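Local coordinates for FrpC operon protein (Neisseria meningitidis, PDB 5EDF), which is of uncertain function but binds the RTX protein FrpC and, as an iron-regulated and probably lipid-anchored protein, may take part in adhesion, at residues 121-126 with 138-143; 128-133 with 204-209; 145-150 with 170-175; 157-162 with 185-190. All blocks are in the same frame, centred on the assembly; numbering follows the deposited sequence. Where two conformers were deposited one is given.

How the contacts relate
All four contacts lie on or beside the antiparallel sheet that runs from strand 73-77 to strand 124-126. Contacts 1 and 3 come in series along the chain, with centres about 15 Å apart, and touch where Asp138 pairs with Glu150 between neighbouring strands. Contact 2, centred about 19 Å from contact 1, docks loop 128-133 on the start of helix 205-224; contacts 3 and 4 fall between its two segments in the chain. The centres of contacts 3 and 4 are about 33 Å apart, contact 4 lying at the start of strand 161-167 and the end of strand 178-186. Contacts 1 and 3 join loops and strand ends; contacts 2 and 4 reach helix 205-224, the latter through Asn187.

Contact 1: residues 121-126 with 138-143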
loop_
_atom_site.group_PDB
_atom_site.type_symbol
_atom_site.label_atom_id
_atom_site.label_comp_id
_atom_site.label_asym_id
_atom_site.label_seq_id
_atom_site.Cartn_x
_atom_site.Cartn_y
_atom_site.Cartn_z
ATOM N N TYR A 121 10.043 -25.375 -1.544
ATOM C CA TYR A 121 9.559 -25.394 -0.180
ATOM C C TYR A 121 8.273 -26.195 -0.005
ATOM O O TYR A 121 7.837 -26.384 1.129
ATOM C CB TYR A 121 9.320 -23.963 0.325
ATOM C CG TYR A 121 10.518 -23.127 0.639
ATOM C CD1 TYR A 121 11.818 -23.600 0.447
ATOM C CD2 TYR A 121 10.358 -21.841 1.160
ATOM C CE1 TYR A 121 12.921 -22.820 0.765
ATOM C CE2 TYR A 121 11.431 -21.073 1.476
ATOM C CZ TYR A 121 12.719 -21.558 1.285
ATOM O OH TYR A 121 13.790 -20.748 1.614
ATOM N N GLY A 122 7.668 -26.696 -1.093
ATOM C CA GLY A 122 6.405 -27.416 -0.985
ATOM C C GLY A 122 5.169 -26.558 -1.115
ATOM O O GLY A 122 4.067 -27.035 -0.856
ATOM N N VAL A 123 5.339 -25.315 -1.548
ATOM C CA VAL A 123 4.221 -24.426 -1.882
ATOM C C VAL A 123 3.877 -24.737 -3.332
ATOM O O VAL A 123 4.756 -25.099 -4.138
ATOM C CB VAL A 123 4.638 -22.989 -1.695
ATOM C CG1 VAL A 123 3.524 -22.016 -2.079
ATOM C CG2 VAL A 123 5.068 -22.776 -0.225
ATOM N N LYS A 124 2.589 -24.735 -3.660
ATOM C CA LYS A 124 2.174 -25.242 -4.968
ATOM C C LYS A 124 1.655 -24.163 -5.913
ATOM O O LYS A 124 0.990 -23.235 -5.474
ATOM C CB LYS A 124 1.096 -26.285 -4.782
ATOM C CG LYS A 124 1.467 -27.435 -3.904
ATOM C CD LYS A 124 2.702 -28.209 -4.410
ATOM C CE LYS A 124 3.091 -29.325 -3.475
ATOM N NZ LYS A 124 2.029 -30.375 -3.389
ATOM N N LYS A 125 1.993 -24.260 -7.186
ATOM C CA LYS A 125 1.464 -23.339 -8.184
ATOM C C LYS A 125 -0.003 -23.651 -8.420
ATOM O O LYS A 125 -0.428 -24.828 -8.396
ATOM C CB LYS A 125 2.277 -23.463 -9.468
ATOM C CG LYS A 125 2.248 -22.264 -10.342
ATOM C CD LYS A 125 3.415 -22.283 -11.313
ATOM C CE LYS A 125 3.477 -21.038 -12.127
ATOM N NZ LYS A 125 2.241 -20.872 -12.944
HETATM N N MSE A 126 -0.788 -22.598 -8.645
HETATM C CA MSE A 126 -2.217 -22.734 -8.949
HETATM C C MSE A 126 -2.603 -21.766 -10.053
HETATM O O MSE A 126 -1.879 -20.819 -10.328
HETATM C CB MSE A 126 -3.057 -22.436 -7.710
HETATM C CG MSE A 126 -2.794 -23.420 -6.583
HETATM SE SE MSE A 126 -3.280 -25.202 -7.110
HETATM C CE MSE A 126 -5.199 -25.117 -6.929
ATOM N N ASP A 138 0.000 -22.201 -0.311
ATOM C CA ASP A 138 0.725 -22.968 0.678
ATOM C C ASP A 138 -0.331 -23.638 1.545
ATOM O O ASP A 138 -1.065 -22.968 2.279
ATOM C CB ASP A 138 1.614 -22.054 1.502
ATOM C CG ASP A 138 2.510 -22.795 2.447
ATOM O OD1 ASP A 138 2.433 -24.042 2.584
ATOM O OD2 ASP A 138 3.363 -22.107 3.071
ATOM N N LYS A 139 -0.432 -24.951 1.430
ATOM C CA LYS A 139 -1.311 -25.767 2.243
ATOM C C LYS A 139 -0.500 -26.822 2.992
ATOM O O LYS A 139 -1.023 -27.905 3.318
ATOM C CB LYS A 139 -2.357 -26.463 1.349
ATOM C CG LYS A 139 -3.474 -25.564 0.911
ATOM C CD LYS A 139 -4.419 -26.266 -0.081
ATOM C CE LYS A 139 -5.392 -27.213 0.579
ATOM N NZ LYS A 139 -6.344 -27.761 -0.440
ATOM N N ARG A 140 0.773 -26.535 3.269
ATOM C CA ARG A 140 1.587 -27.508 3.972
ATOM C C ARG A 140 1.032 -27.816 5.350
ATOM O O ARG A 140 0.414 -26.983 6.011
ATOM C CB ARG A 140 3.039 -27.076 4.058
ATOM C CG ARG A 140 3.711 -27.029 2.730
ATOM C CD ARG A 140 5.092 -26.413 2.859
ATOM N NE ARG A 140 5.036 -25.002 3.237
ATOM C CZ ARG A 140 6.087 -24.279 3.589
ATOM N NH1 ARG A 140 7.292 -24.805 3.653
ATOM N NH2 ARG A 140 5.901 -23.006 3.910
ATOM N N HIS A 141 1.279 -29.042 5.789
ATOM C CA HIS A 141 0.682 -29.571 7.000
ATOM C C HIS A 141 1.480 -29.236 8.252
ATOM O O HIS A 141 2.696 -29.473 8.330
ATOM C CB HIS A 141 0.503 -31.094 6.859
ATOM C CG HIS A 141 -0.602 -31.472 5.925
ATOM N ND1 HIS A 141 -1.845 -31.871 6.369
ATOM C CD2 HIS A 141 -0.663 -31.481 4.572
ATOM C CE1 HIS A 141 -2.623 -32.121 5.330
ATOM N NE2 HIS A 141 -1.930 -31.890 4.227
ATOM N N ILE A 142 0.764 -28.703 9.239
ATOM C CA ILE A 142 1.290 -28.468 10.591
ATOM C C ILE A 142 0.305 -29.122 11.555
ATOM O O ILE A 142 -0.833 -28.663 11.668
ATOM C CB ILE A 142 1.397 -26.957 10.930
ATOM C CG1 ILE A 142 2.152 -26.202 9.825
ATOM C CG2 ILE A 142 2.103 -26.762 12.293
ATOM C CD1 ILE A 142 2.241 -24.703 10.070
ATOM N N PRO A 143 0.719 -30.212 12.224
ATOM C CA PRO A 143 -0.221 -30.957 13.070
ATOM C C PRO A 143 -0.976 -30.073 14.075
ATOM O O PRO A 143 -2.196 -30.204 14.218
ATOM C CB PRO A 143 0.679 -31.966 13.788
ATOM C CG PRO A 143 1.857 -32.158 12.879
ATOM C CD PRO A 143 2.032 -30.879 12.107
HETATM O O HOH W 1 1.419 -26.490 -0.258
#
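Arg140 reaches the carbonyl oxygens of Tyr121 and Gly122 while gripping Asp138, two residues earlier in its own segment, side-on. Arg140 NE donates to Asp138 OD1 at 2.9 Å, and Arg140 NH2 makes a salt bridge to Asp138 OD2 at 2.8 Å. OD1 also accepts from the backbone N of Arg140, closing an Asx turn; the two donors reach this oxygen from opposite faces of the carboxylate plane. The arginine side chain bends at chi3 (-66°), which swings the guanidinium round to the Asp138 carboxylate. On the way Arg140 CG passes 3.6 Å from Gly122 O, and NH1 ends 3.0 Å from Tyr121 O. Val123 CG2 covers one face of the guanidinium toward its rim and packs 3.7 Å from Asp138 CG, so the ion pair rests against a buried methyl group. A water bridges the backbones, donating to Gly122 O and accepting from Lys139 N. Gly122, with positive phi, closes helix 114-120 in a Schellman motif, and Tyr121 OH turns back to Arg117. The chain then enters strand 124-126, at the border of the sheet, where Lys124 pairs with Glu137 of strand 133-138; Asp138 in turn pairs with Glu150 of strand 150-155.

Contact 2: residues 128-133 with 204-209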
loop_
_atom_site.group_PDB
_atom_site.type_symbol
_atom_site.label_atom_id
_atom_site.label_comp_id
_atom_site.label_asym_id
_atom_site.label_seq_id
_atom_site.Cartn_x
_atom_site.Cartn_y
_atom_site.Cartn_z
ATOM N N SER A 128 -3.939 -18.680 -12.183
ATOM C CA SER A 128 -4.021 -17.252 -11.900
ATOM C C SER A 128 -5.050 -16.585 -12.777
ATOM O O SER A 128 -5.138 -16.862 -13.987
ATOM C CB SER A 128 -2.669 -16.602 -12.138
ATOM O OG SER A 128 -2.774 -15.196 -11.976
ATOM N N ALA A 129 -5.807 -15.655 -12.199
ATOM C CA ALA A 129 -6.785 -14.884 -12.932
ATOM C C ALA A 129 -6.153 -13.857 -13.883
ATOM O O ALA A 129 -6.848 -13.300 -14.718
ATOM C CB ALA A 129 -7.727 -14.163 -11.959
ATOM N N TYR A 130 -4.862 -13.580 -13.730
ATOM C CA TYR A 130 -4.112 -12.589 -14.512
ATOM C C TYR A 130 -2.870 -13.323 -15.010
ATOM O O TYR A 130 -2.108 -13.841 -14.192
ATOM C CB TYR A 130 -3.664 -11.410 -13.633
ATOM C CG TYR A 130 -4.785 -10.670 -12.984
ATOM C CD1 TYR A 130 -5.304 -9.512 -13.560
ATOM C CD2 TYR A 130 -5.299 -11.079 -11.774
ATOM C CE1 TYR A 130 -6.319 -8.816 -12.929
ATOM C CE2 TYR A 130 -6.310 -10.450 -11.189
ATOM C CZ TYR A 130 -6.834 -9.294 -11.747
ATOM O OH TYR A 130 -7.858 -8.629 -11.118
ATOM N N PRO A 131 -2.655 -13.450 -16.321
ATOM C CA PRO A 131 -1.555 -14.306 -16.766
ATOM C C PRO A 131 -0.160 -13.823 -16.349
ATOM O O PRO A 131 0.718 -14.644 -16.138
ATOM C CB PRO A 131 -1.718 -14.333 -18.291
ATOM C CG PRO A 131 -2.525 -13.148 -18.618
ATOM C CD PRO A 131 -3.421 -12.887 -17.457
ATOM N N GLU A 132 -0.003 -12.506 -16.204
ATOM C CA GLU A 132 1.243 -11.905 -15.702
ATOM C C GLU A 132 1.537 -12.111 -14.217
ATOM O O GLU A 132 2.627 -11.790 -13.774
ATOM C CB GLU A 132 1.266 -10.407 -16.045
ATOM C CG GLU A 132 0.397 -9.444 -15.196
ATOM C CD GLU A 132 -1.103 -9.386 -15.547
ATOM O OE1 GLU A 132 -1.604 -10.199 -16.354
ATOM O OE2 GLU A 132 -1.800 -8.513 -14.966
ATOM N N TYR A 133 0.568 -12.613 -13.458
ATOM C CA TYR A 133 0.818 -13.055 -12.118
ATOM C C TYR A 133 0.865 -14.556 -12.057
ATOM O O TYR A 133 -0.006 -15.233 -12.615
ATOM C CB TYR A 133 -0.275 -12.588 -11.147
ATOM C CG TYR A 133 -0.172 -11.156 -10.689
ATOM C CD1 TYR A 133 0.405 -10.836 -9.471
ATOM C CD2 TYR A 133 -0.664 -10.110 -11.463
ATOM C CE1 TYR A 133 0.502 -9.543 -9.052
ATOM C CE2 TYR A 133 -0.559 -8.808 -11.045
ATOM C CZ TYR A 133 0.031 -8.528 -9.831
ATOM O OH TYR A 133 0.126 -7.201 -9.397
ATOM N N THR A 204 -10.033 -12.140 -2.607
ATOM C CA THR A 204 -9.763 -12.817 -3.851
ATOM C C THR A 204 -8.547 -12.231 -4.527
ATOM O O THR A 204 -8.106 -11.115 -4.210
ATOM C CB THR A 204 -10.931 -12.701 -4.836
ATOM O OG1 THR A 204 -11.047 -11.340 -5.267
ATOM C CG2 THR A 204 -12.266 -13.143 -4.211
ATOM N N GLN A 205 -7.996 -12.951 -5.490
ATOM C CA GLN A 205 -6.910 -12.446 -6.283
ATOM C C GLN A 205 -7.304 -11.146 -6.981
ATOM O O GLN A 205 -6.480 -10.234 -7.122
ATOM C CB GLN A 205 -6.420 -13.465 -7.301
ATOM C CG GLN A 205 -5.180 -13.007 -8.028
ATOM C CD GLN A 205 -4.656 -13.994 -9.062
ATOM O OE1 GLN A 205 -5.308 -14.991 -9.390
ATOM N NE2 GLN A 205 -3.498 -13.684 -9.645
ATOM N N GLN A 206 -8.558 -11.072 -7.418
ATOM C CA GLN A 206 -9.030 -9.886 -8.113
ATOM C C GLN A 206 -9.021 -8.670 -7.194
ATOM O O GLN A 206 -8.649 -7.566 -7.610
ATOM C CB GLN A 206 -10.411 -10.107 -8.731
ATOM C CG GLN A 206 -10.445 -11.133 -9.875
ATOM C CD GLN A 206 -10.670 -12.578 -9.432
ATOM O OE1 GLN A 206 -10.562 -12.929 -8.249
ATOM N NE2 GLN A 206 -10.979 -13.427 -10.399
ATOM N N GLU A 207 -9.443 -8.848 -5.941
ATOM C CA GLU A 207 -9.389 -7.753 -4.963
ATOM C C GLU A 207 -7.956 -7.315 -4.695
ATOM O O GLU A 207 -7.665 -6.124 -4.674
ATOM C CB GLU A 207 -10.032 -8.173 -3.648
ATOM C CG GLU A 207 -11.548 -8.303 -3.742
ATOM C CD GLU A 207 -12.162 -8.844 -2.469
ATOM O OE1 GLU A 207 -11.937 -10.043 -2.150
ATOM O OE2 GLU A 207 -12.934 -8.098 -1.813
ATOM N N LEU A 208 -7.059 -8.280 -4.531
ATOM C CA LEU A 208 -5.663 -7.986 -4.187
ATOM C C LEU A 208 -4.881 -7.368 -5.351
ATOM O O LEU A 208 -4.239 -6.335 -5.201
ATOM C CB LEU A 208 -4.994 -9.263 -3.679
ATOM C CG LEU A 208 -5.576 -9.885 -2.420
ATOM C CD1 LEU A 208 -5.072 -11.323 -2.201
ATOM C CD2 LEU A 208 -5.183 -9.024 -1.241
ATOM N N VAL A 209 -4.952 -7.994 -6.532
ATOM C CA VAL A 209 -4.335 -7.414 -7.733
ATOM C C VAL A 209 -4.956 -6.076 -8.087
ATOM O O VAL A 209 -4.244 -5.132 -8.456
ATOM C CB VAL A 209 -4.367 -8.407 -8.947
ATOM C CG1 VAL A 209 -3.880 -7.710 -10.222
ATOM C CG2 VAL A 209 -3.468 -9.594 -8.645
#
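Ser128 and Ala129 together receive the amide of Gln205, from the first turn of helix 205-224. Ser128 OG accepts from Gln205 NE2 at 2.9 Å in a nearly straight bond (167°) close to the amide plane. The backbone N of Ala129 donates to Gln205 OE1, also at 2.9 Å, but comes from above the carbonyl plane. Both ends of the amide are thus used, which fixes its rotation, and the extended Gln205 side chain, with CG anti to the backbone N (chi1 -173°), reaches from helix to loop. Ala129 CB also rests 3.7 Å from Gln206 NE2. Next along the loop, Tyr130 sends its ring toward the helix: Val209 CG1 sits over the centre of one face, 3.7 Å from the centroid, in a CH-pi contact. Gln205 NE2 and Gln206 CA meet the edge of this ring near its plane, and the hydroxyl lies alongside Gln206. The chain then turns through a type I beta turn, with Tyr133 N bonded to Tyr130 O, and this brings the second tyrosine to the same valine. Over the Tyr133 ring stands the other methyl, Val209 CG2, 3.8 Å from the centroid, so one branched side chain serves two aromatic faces. Tyr133 also packs on Tyr153 and Ile163 of the sheet beneath. On the helix side, Thr204 and Glu207 form a capping box, and the whole is a loop docked on the capped N-terminal end of an alpha helix that packs against a beta sheet.

Contact 3: residues 145-150 with 170-175; sequences NPYFHE and INQTEE
The packing centres on Tyr147, whose ring meets the backbone of Ile170 and Asn171 obliquely. Its CG stands anti to the carbonyl carbon (chi1 -54°), which points the ring at 170-172. Tyr147 CD2 lies 3.8 Å from Ile170 C, and its CE2 approaches Asn171 C at 3.5 Å. The hydroxyl end meets the side chain of Gln172 near the ring plane, but Gln172 is poorly ordered and the very short approach there is doubtful. One face of the ring is covered toward its rim by Pro146 CG, from the preceding residue, and Arg169 makes a cation-pi contact with the same tyrosine. Of amide-to-methyl contacts there is one: Asn145 ND2 touches Ile170 CG2 at 3.8 Å, the two side chains crossing at about a right angle. Polar bonds serve to shape each segment. In 145-150, the backbone N of Tyr147 donates to Asn145 OD1 at 3.0 Å from above the carbonyl plane; this Asx turn overlaps a type I beta turn running from Asn145 to Phe148. In 170-175, Ile170 N donates to Glu174 OE1 at 3.0 Å, almost straight at 173°, while Arg169 holds the carbonyl oxygens of Asn171 and Gln172. The segments thus meet mainly by van der Waals contact, with the cation-pi contact to adjacent Arg169 added; the poor order of 171-173 is consistent with few polar ties between them.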
loop_
_atom_site.group_PDB
_atom_site.type_symbol
_atom_site.label_atom_id
_atom_site.label_comp_id
_atom_site.label_asym_id
_atom_site.label_seq_id
_atom_site.Cartn_x
_atom_site.Cartn_y
_atom_site.Cartn_z
ATOM N N ASN A 145 -1.397 -26.769 13.907
ATOM C CA ASN A 145 -2.073 -25.629 13.276
ATOM C C ASN A 145 -2.805 -26.006 11.983
ATOM O O ASN A 145 -2.245 -25.854 10.886
ATOM C CB ASN A 145 -1.075 -24.488 13.000
ATOM C CG ASN A 145 -1.760 -23.227 12.452
ATOM O OD1 ASN A 145 -2.991 -23.168 12.382
ATOM N ND2 ASN A 145 -0.968 -22.224 12.066
ATOM N N PRO A 146 -4.067 -26.465 12.088
ATOM C CA PRO A 146 -4.829 -26.853 10.890
ATOM C C PRO A 146 -5.264 -25.657 10.039
ATOM O O PRO A 146 -5.774 -25.826 8.922
ATOM C CB PRO A 146 -6.048 -27.585 11.466
ATOM C CG PRO A 146 -6.222 -27.024 12.836
ATOM C CD PRO A 146 -4.841 -26.678 13.328
ATOM N N TYR A 147 -5.037 -24.452 10.554
ATOM C CA TYR A 147 -5.493 -23.232 9.889
ATOM C C TYR A 147 -4.430 -22.601 8.994
ATOM O O TYR A 147 -4.726 -21.661 8.245
ATOM C CB TYR A 147 -5.963 -22.242 10.945
ATOM C CG TYR A 147 -6.998 -22.850 11.858
ATOM C CD1 TYR A 147 -8.249 -23.214 11.368
ATOM C CD2 TYR A 147 -6.711 -23.107 13.192
ATOM C CE1 TYR A 147 -9.203 -23.796 12.189
ATOM C CE2 TYR A 147 -7.662 -23.696 14.036
ATOM C CZ TYR A 147 -8.912 -24.032 13.523
ATOM O OH TYR A 147 -9.888 -24.610 14.310
ATOM N N PHE A 148 -3.206 -23.132 9.023
ATOM C CA PHE A 148 -2.139 -22.615 8.180
ATOM C C PHE A 148 -2.542 -22.633 6.684
ATOM O O PHE A 148 -2.851 -23.668 6.120
ATOM C CB PHE A 148 -0.891 -23.446 8.397
ATOM C CG PHE A 148 0.310 -22.916 7.715
ATOM C CD1 PHE A 148 0.956 -21.802 8.202
ATOM C CD2 PHE A 148 0.793 -23.519 6.579
ATOM C CE1 PHE A 148 2.084 -21.304 7.567
ATOM C CE2 PHE A 148 1.900 -23.045 5.961
ATOM C CZ PHE A 148 2.543 -21.922 6.428
ATOM N N HIS A 149 -2.517 -21.468 6.048
ATOM C CA HIS A 149 -2.961 -21.316 4.686
ATOM C C HIS A 149 -2.482 -19.960 4.169
ATOM O O HIS A 149 -2.894 -18.941 4.702
ATOM C CB HIS A 149 -4.495 -21.357 4.631
ATOM C CG HIS A 149 -5.043 -21.667 3.277
ATOM N ND1 HIS A 149 -6.391 -21.597 2.993
ATOM C CD2 HIS A 149 -4.441 -22.090 2.142
ATOM C CE1 HIS A 149 -6.591 -21.955 1.737
ATOM N NE2 HIS A 149 -5.424 -22.254 1.196
ATOM N N GLU A 150 -1.653 -19.972 3.144
ATOM C CA GLU A 150 -1.071 -18.732 2.619
ATOM C C GLU A 150 -1.103 -18.782 1.111
ATOM O O GLU A 150 -1.060 -19.869 0.502
ATOM C CB GLU A 150 0.339 -18.521 3.151
ATOM C CG GLU A 150 0.424 -18.951 4.620
ATOM C CD GLU A 150 1.501 -18.281 5.430
ATOM O OE1 GLU A 150 2.585 -18.019 4.876
ATOM O OE2 GLU A 150 1.247 -18.053 6.639
ATOM N N ILE A 170 -4.747 -19.298 14.557
ATOM C CA ILE A 170 -4.027 -20.495 15.021
ATOM C C ILE A 170 -4.792 -21.412 15.971
ATOM O O ILE A 170 -4.309 -22.503 16.280
ATOM C CB ILE A 170 -2.653 -20.135 15.670
ATOM C CG1 ILE A 170 -2.831 -19.185 16.867
ATOM C CG2 ILE A 170 -1.714 -19.561 14.616
ATOM C CD1 ILE A 170 -1.526 -18.833 17.561
ATOM N N ASN A 171 -5.959 -20.992 16.444
ATOM C CA ASN A 171 -6.769 -21.902 17.236
ATOM C C ASN A 171 -8.237 -21.790 16.937
ATOM O O ASN A 171 -8.709 -20.942 16.177
ATOM C CB ASN A 171 -6.474 -21.779 18.743
ATOM C CG ASN A 171 -6.427 -20.354 19.219
ATOM O OD1 ASN A 171 -7.365 -19.589 19.017
ATOM N ND2 ASN A 171 -5.333 -19.989 19.875
ATOM N N GLN A 172 -8.902 -22.610 17.641
ATOM C CA GLN A 172 -10.235 -22.976 17.275
ATOM C C GLN A 172 -11.250 -21.996 17.814
ATOM O O GLN A 172 -12.279 -21.743 17.180
ATOM C CB GLN A 172 -10.492 -24.378 17.807
ATOM C CG GLN A 172 -9.658 -25.449 17.095
ATOM C CD GLN A 172 -8.226 -25.594 17.611
ATOM O OE1 GLN A 172 -7.819 -24.934 18.571
ATOM N NE2 GLN A 172 -7.458 -26.472 16.968
ATOM N N THR A 173 -11.025 -21.468 18.939
ATOM C CA THR A 173 -11.844 -20.403 19.493
ATOM C C THR A 173 -11.749 -19.116 18.643
ATOM O O THR A 173 -12.724 -18.375 18.522
ATOM C CB THR A 173 -11.448 -20.127 20.961
ATOM O OG1 THR A 173 -10.107 -19.625 21.015
ATOM C CG2 THR A 173 -11.551 -21.410 21.809
ATOM N N GLU A 174 -10.579 -18.874 18.046
ATOM C CA GLU A 174 -10.354 -17.722 17.159
ATOM C C GLU A 174 -11.158 -17.803 15.859
ATOM O O GLU A 174 -11.547 -18.887 15.433
ATOM C CB GLU A 174 -8.861 -17.595 16.811
ATOM C CG GLU A 174 -8.034 -16.785 17.809
ATOM C CD GLU A 174 -6.535 -16.840 17.526
ATOM O OE1 GLU A 174 -6.126 -17.481 16.535
ATOM O OE2 GLU A 174 -5.764 -16.236 18.303
ATOM N N GLU A 175 -11.387 -16.653 15.227
ATOM C CA GLU A 175 -12.036 -16.601 13.915
ATOM C C GLU A 175 -10.949 -16.512 12.836
ATOM O O GLU A 175 -9.798 -16.203 13.148
ATOM C CB GLU A 175 -12.965 -15.382 13.815
ATOM C CG GLU A 175 -13.905 -15.189 15.009
ATOM C CD GLU A 175 -14.805 -16.390 15.265
ATOM O OE1 GLU A 175 -15.245 -17.024 14.283
ATOM O OE2 GLU A 175 -15.085 -16.697 16.446
#

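Contact 4: residues 157-162 with 185-190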
loop_
_atom_site.group_PDB
_atom_site.type_symbol
_atom_site.label_atom_id
_atom_site.label_comp_id
_atom_site.label_asym_id
_atom_site.label_seq_id
_atom_site.Cartn_x
_atom_site.Cartn_y
_atom_site.Cartn_z
ATOM N N GLY A 157 8.254 -8.654 -15.005
ATOM C CA GLY A 157 8.217 -7.459 -15.858
ATOM C C GLY A 157 8.981 -6.271 -15.310
ATOM O O GLY A 157 9.819 -6.411 -14.418
ATOM N N GLU A 158 8.635 -5.093 -15.807
ATOM C CA GLU A 158 9.381 -3.871 -15.503
ATOM C C GLU A 158 9.187 -3.445 -14.046
ATOM O O GLU A 158 10.085 -2.837 -13.439
ATOM C CB GLU A 158 8.926 -2.736 -16.428
ATOM C CG GLU A 158 10.075 -1.870 -16.953
ATOM C CD GLU A 158 11.123 -2.675 -17.723
ATOM O OE1 GLU A 158 10.738 -3.500 -18.584
ATOM O OE2 GLU A 158 12.334 -2.484 -17.470
ATOM N N ASN A 159 8.018 -3.814 -13.510
ATOM C CA ASN A 159 7.535 -3.386 -12.234
ATOM C C ASN A 159 7.038 -4.600 -11.401
ATOM O O ASN A 159 5.833 -4.770 -11.178
ATOM C CB ASN A 159 6.430 -2.335 -12.432
ATOM C CG ASN A 159 6.962 -1.002 -12.915
ATOM O OD1 ASN A 159 8.122 -0.677 -12.727
ATOM N ND2 ASN A 159 6.092 -0.212 -13.517
ATOM N N PRO A 160 7.977 -5.422 -10.904
ATOM C CA PRO A 160 7.574 -6.646 -10.262
ATOM C C PRO A 160 6.863 -6.408 -8.910
ATOM O O PRO A 160 6.959 -5.334 -8.304
ATOM C CB PRO A 160 8.892 -7.378 -10.029
ATOM C CG PRO A 160 9.873 -6.345 -9.963
ATOM C CD PRO A 160 9.437 -5.337 -11.012
ATOM N N ALA A 161 6.161 -7.417 -8.424
ATOM C CA ALA A 161 5.438 -7.314 -7.173
ATOM C C ALA A 161 5.259 -8.691 -6.594
ATOM O O ALA A 161 5.114 -9.681 -7.345
ATOM C CB ALA A 161 4.061 -6.677 -7.389
ATOM N N ILE A 162 5.221 -8.789 -5.270
ATOM C CA ILE A 162 4.845 -10.005 -4.590
ATOM C C ILE A 162 3.781 -9.670 -3.549
ATOM O O ILE A 162 4.007 -8.833 -2.647
ATOM C CB ILE A 162 6.050 -10.780 -3.987
ATOM C CG1 ILE A 162 5.561 -11.976 -3.160
ATOM C CG2 ILE A 162 6.915 -9.862 -3.160
ATOM C CD1 ILE A 162 6.585 -13.102 -2.983
ATOM N N CYS A 185 8.193 -2.999 -6.931
ATOM C CA CYS A 185 9.133 -2.042 -7.510
ATOM C C CYS A 185 8.429 -1.404 -8.685
ATOM O O CYS A 185 7.923 -2.115 -9.548
ATOM C CB CYS A 185 10.416 -2.742 -7.961
ATOM S SG CYS A 185 11.202 -3.632 -6.555
ATOM N N ILE A 186 8.314 -0.074 -8.636
ATOM C CA ILE A 186 7.550 0.701 -9.611
ATOM C C ILE A 186 8.445 1.838 -10.074
ATOM O O ILE A 186 8.740 2.752 -9.304
ATOM C CB ILE A 186 6.252 1.256 -8.990
ATOM C CG1 ILE A 186 5.375 0.119 -8.501
ATOM C CG2 ILE A 186 5.508 2.172 -9.998
ATOM C CD1 ILE A 186 4.192 0.494 -7.641
ATOM N N ASN A 187 8.872 1.786 -11.321
ATOM C CA ASN A 187 9.572 2.919 -11.941
ATOM C C ASN A 187 10.799 3.370 -11.139
ATOM O O ASN A 187 11.033 4.563 -11.019
ATOM C CB ASN A 187 8.625 4.139 -12.103
ATOM C CG ASN A 187 7.556 3.957 -13.182
ATOM O OD1 ASN A 187 7.000 2.873 -13.371
ATOM N ND2 ASN A 187 7.242 5.054 -13.873
ATOM N N GLY A 188 11.573 2.435 -10.588
ATOM C CA GLY A 188 12.792 2.773 -9.825
ATOM C C GLY A 188 12.565 2.980 -8.331
ATOM O O GLY A 188 13.529 3.162 -7.558
ATOM N N PHE A 189 11.303 2.956 -7.932
ATOM C CA PHE A 189 10.928 3.097 -6.530
ATOM C C PHE A 189 10.587 1.755 -5.944
ATOM O O PHE A 189 10.145 0.848 -6.666
ATOM C CB PHE A 189 9.726 4.042 -6.348
ATOM C CG PHE A 189 9.982 5.415 -6.878
ATOM C CD1 PHE A 189 10.631 6.332 -6.101
ATOM C CD2 PHE A 189 9.622 5.775 -8.192
ATOM C CE1 PHE A 189 10.945 7.621 -6.628
ATOM C CE2 PHE A 189 9.883 7.044 -8.705
ATOM C CZ PHE A 189 10.560 7.953 -7.923
ATOM N N THR A 190 10.806 1.581 -4.659
ATOM C CA THR A 190 10.227 0.455 -3.948
ATOM C C THR A 190 8.977 0.937 -3.235
ATOM O O THR A 190 8.946 2.052 -2.703
ATOM C CB THR A 190 11.192 -0.184 -2.957
ATOM O OG1 THR A 190 11.558 0.765 -1.949
ATOM C CG2 THR A 190 12.460 -0.685 -3.659
HETATM O O HOH W 2 10.635 -0.635 -11.357
#
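Asn159 makes two hydrogen bonds to Asn187. The backbone N of Asn187 donates to Asn159 OD1 at 2.9 Å, nearly straight at 170° but from above the carbonyl plane. In return Asn159 ND2 donates to the side-chain Asn187 OD1 at 3.2 Å, arriving almost along the C=O axis, with the two amide planes turned 31° apart. Asn159 CG stands anti to the carbonyl carbon (chi1 -72°), which brings the amide to Asn187. Cys185 N bonds to Pro160 O at 3.0 Å, and Pro160 CD packs 4.1 Å from Cys185 CB. A water adds a further donor to Asn159 OD1. In the next shell, a type I' turn from Ile186 to Phe189 presents Asn187; Gln220 of helix 205-224 donates to Asn187 OD1. Asn159 O accepts from Lys155, while Cys185 is tied by a disulfide to Cys108, which also touches Pro160. Ile162, further along the strand, lines the pocket of a bound azide ion, probably a crystallisation additive. Donating and accepting through one amide, Asn159 in effect extends the polar contact beyond Pro160, whose nitrogen has no hydrogen to give, and joins the loop before strand 161-167 to the turn between strands 178-186 and 189-193.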